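P domain of VPI (Norovirus Hu/GI.7/TCH-060/USA/2003, PDB 4P26) forms the protruding domain of the norovirus capsid protein and binds N-acetylgalactosamine and fucose sugars, consistent with attachment to histo-blood group glycans on host cells. Local coordinates at residues A[107-112]-A[124-129]. Numbering follows the deposited sequence.
Sequences DWHVST and MSRLDV. With A2G (2-acetamido-2-deoxy-alpha-D-galactopyranose), chain E.
His109 meets Asp128 across a non-hydrogen-bonded pair of the antiparallel hairpin formed by 107-112 and 124-129. Its ND1 donates to Asp128 OD1 at 2.7 Å, nearly straight (177°) and in the ring plane, yet reaches the oxygen from above the carboxylate, whose plane is turned 67° from the imidazole. Arg126 holds that carboxylate side-on in a salt bridge: NE bonds to the syn lone pair of Asp128 OD1 at 2.8 Å, and NH2 to Asp128 OD2. A bend at chi3 (80°) turns the guanidinium along its own strand to Asp128. Trp160 stacks on the imidazole, and Ser162 OG is hydrogen-bonded to His109 NE2. Beyond them lies the N-acetylgalactosamine: its O3 donates to Asp107 OD2 at 2.9 Å and sits at the His109 ring edge, 3.0 Å from NE2, while Arg126 NH2 makes a weak bond to the acetamido O7. On the opposite sheet face Thr112 CG2 packs on Leu127 CD1 at 3.7 Å, and Val129 lies beside Trp108. Paired backbone bonds at Trp108-Val129, Val110-Leu127 and Thr112-Ser125 set the register. These side-chain bonds probably limit rotation of ring and guanidinium, Asp128 serving as a second-shell residue that orients His109 and Arg126 toward the sugar.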
loop_
_atom_site.group_PDB
_atom_site.type_symbol
_atom_site.label_atom_id
_atom_site.label_comp_id
_atom_site.label_asym_id
_atom_site.label_seq_id
_atom_site.Cartn_x
_atom_site.Cartn_y
_atom_site.Cartn_z
ATOM N N ASP A 107 20.714 3.023 -9.315
ATOM C CA ASP A 107 20.217 1.764 -9.875
ATOM C C ASP A 107 18.981 1.298 -9.114
ATOM O O ASP A 107 18.893 1.466 -7.897
ATOM C CB ASP A 107 21.294 0.681 -9.811
ATOM C CG ASP A 107 22.289 0.770 -10.952
ATOM O OD1 ASP A 107 22.422 1.851 -11.575
ATOM O OD2 ASP A 107 22.955 -0.252 -11.219
ATOM N N TRP A 108 18.017 0.730 -9.833
ATOM C CA TRP A 108 16.844 0.144 -9.195
ATOM C C TRP A 108 16.918 -1.358 -9.334
ATOM O O TRP A 108 17.459 -1.882 -10.309
ATOM C CB TRP A 108 15.535 0.614 -9.834
ATOM C CG TRP A 108 15.226 2.064 -9.679
ATOM C CD1 TRP A 108 15.848 2.957 -8.859
ATOM C CD2 TRP A 108 14.218 2.798 -10.390
ATOM N NE1 TRP A 108 15.280 4.206 -9.005
ATOM C CE2 TRP A 108 14.284 4.135 -9.945
ATOM C CE3 TRP A 108 13.270 2.453 -11.361
ATOM C CZ2 TRP A 108 13.432 5.126 -10.429
ATOM C CZ3 TRP A 108 12.423 3.443 -11.850
ATOM C CH2 TRP A 108 12.511 4.765 -11.378
ATOM N N HIS A 109 16.354 -2.048 -8.356
ATOM C CA HIS A 109 16.214 -3.487 -8.440
ATOM C C HIS A 109 14.752 -3.809 -8.176
ATOM O O HIS A 109 14.250 -3.617 -7.067
ATOM C CB HIS A 109 17.186 -4.157 -7.470
ATOM C CG HIS A 109 18.599 -3.712 -7.676
ATOM N ND1 HIS A 109 19.411 -4.246 -8.655
ATOM C CD2 HIS A 109 19.319 -2.726 -7.088
ATOM C CE1 HIS A 109 20.585 -3.642 -8.630
ATOM N NE2 HIS A 109 20.555 -2.712 -7.691
ATOM N N VAL A 110 14.071 -4.250 -9.234
ATOM C CA VAL A 110 12.617 -4.374 -9.246
ATOM C C VAL A 110 12.220 -5.845 -9.355
ATOM O O VAL A 110 12.618 -6.529 -10.298
ATOM C CB VAL A 110 12.007 -3.591 -10.445
ATOM C CG1 VAL A 110 10.490 -3.546 -10.345
ATOM C CG2 VAL A 110 12.573 -2.170 -10.501
ATOM N N SER A 111 11.446 -6.328 -8.386
ATOM C CA SER A 111 11.038 -7.727 -8.362
ATOM C C SER A 111 9.697 -7.896 -9.064
ATOM O O SER A 111 8.679 -7.372 -8.597
ATOM C CB SER A 111 10.949 -8.238 -6.920
ATOM O OG SER A 111 10.754 -9.646 -6.882
ATOM N N THR A 112 9.698 -8.632 -10.176
ATOM C CA THR A 112 8.508 -8.776 -11.015
ATOM C C THR A 112 8.070 -10.237 -11.188
ATOM O O THR A 112 8.866 -11.162 -11.004
ATOM C CB THR A 112 8.716 -8.131 -12.432
ATOM O OG1 THR A 112 9.755 -8.819 -13.147
ATOM C CG2 THR A 112 9.092 -6.659 -12.304
ATOM N N MET A 124 9.710 -15.352 -9.840
ATOM C CA MET A 124 10.215 -13.988 -9.718
ATOM C C MET A 124 11.432 -13.722 -10.586
ATOM O O MET A 124 12.302 -14.583 -10.739
ATOM C CB MET A 124 10.565 -13.648 -8.268
ATOM C CG MET A 124 9.480 -13.980 -7.257
ATOM S SD MET A 124 7.846 -13.320 -7.656
ATOM C CE MET A 124 8.127 -11.560 -7.558
ATOM N N SER A 125 11.473 -12.518 -11.147
ATOM C CA SER A 125 12.663 -11.994 -11.812
ATOM C C SER A 125 13.045 -10.695 -11.130
ATOM O O SER A 125 12.181 -9.882 -10.796
ATOM C CB SER A 125 12.395 -11.728 -13.296
ATOM O OG SER A 125 11.956 -12.903 -13.959
ATOM N N ARG A 126 14.336 -10.497 -10.903
ATOM C CA ARG A 126 14.786 -9.219 -10.388
ATOM C C ARG A 126 15.357 -8.449 -11.563
ATOM O O ARG A 126 16.353 -8.865 -12.154
ATOM C CB ARG A 126 15.842 -9.401 -9.301
ATOM C CG ARG A 126 16.115 -8.127 -8.495
ATOM C CD ARG A 126 17.357 -8.276 -7.629
ATOM N NE ARG A 126 18.577 -8.072 -8.404
ATOM C CZ ARG A 126 19.795 -8.404 -7.986
ATOM N NH1 ARG A 126 19.960 -8.973 -6.797
ATOM N NH2 ARG A 126 20.850 -8.174 -8.760
ATOM N N LEU A 127 14.696 -7.350 -11.915
ATOM C CA LEU A 127 15.108 -6.525 -13.040
ATOM C C LEU A 127 16.000 -5.434 -12.491
ATOM O O LEU A 127 15.593 -4.679 -11.601
ATOM C CB LEU A 127 13.895 -5.899 -13.733
ATOM C CG LEU A 127 12.682 -6.791 -14.035
ATOM C CD1 LEU A 127 11.670 -6.036 -14.899
ATOM C CD2 LEU A 127 13.082 -8.105 -14.703
ATOM N N ASP A 128 17.222 -5.373 -13.006
ATOM C CA ASP A 128 18.200 -4.403 -12.548
ATOM C C ASP A 128 18.258 -3.276 -13.561
ATOM O O ASP A 128 18.571 -3.492 -14.730
ATOM C CB ASP A 128 19.558 -5.083 -12.365
ATOM C CG ASP A 128 19.478 -6.278 -11.418
ATOM O OD1 ASP A 128 18.782 -6.162 -10.383
ATOM O OD2 ASP A 128 20.084 -7.332 -11.716
ATOM N N VAL A 129 17.925 -2.075 -13.103
ATOM C CA VAL A 129 17.678 -0.948 -13.991
ATOM C C VAL A 129 18.614 0.208 -13.689
ATOM O O VAL A 129 18.669 0.698 -12.562
ATOM C CB VAL A 129 16.228 -0.448 -13.841
ATOM C CG1 VAL A 129 15.986 0.775 -14.707
ATOM C CG2 VAL A 129 15.243 -1.562 -14.184
HETATM O O5 A2G E . 27.148 -2.223 -7.719
HETATM C C1 A2G E . 26.556 -3.446 -8.179
HETATM C C2 A2G E . 25.042 -3.327 -8.131
HETATM N N2 A2G E . 24.435 -4.578 -8.608
HETATM C C3 A2G E . 24.596 -2.176 -9.018
HETATM O O3 A2G E . 23.182 -1.977 -8.869
HETATM C C4 A2G E . 25.332 -0.909 -8.613
HETATM O O4 A2G E . 24.930 -0.523 -7.291
HETATM C C5 A2G E . 26.830 -1.164 -8.634
HETATM C C6 A2G E . 27.570 0.109 -8.219
HETATM O O6 A2G E . 28.955 -0.188 -8.022
HETATM C C7 A2G E . 24.077 -5.560 -7.769
HETATM O O7 A2G E . 23.567 -6.620 -8.128
HETATM C C8 A2G E . 24.349 -5.276 -6.290
#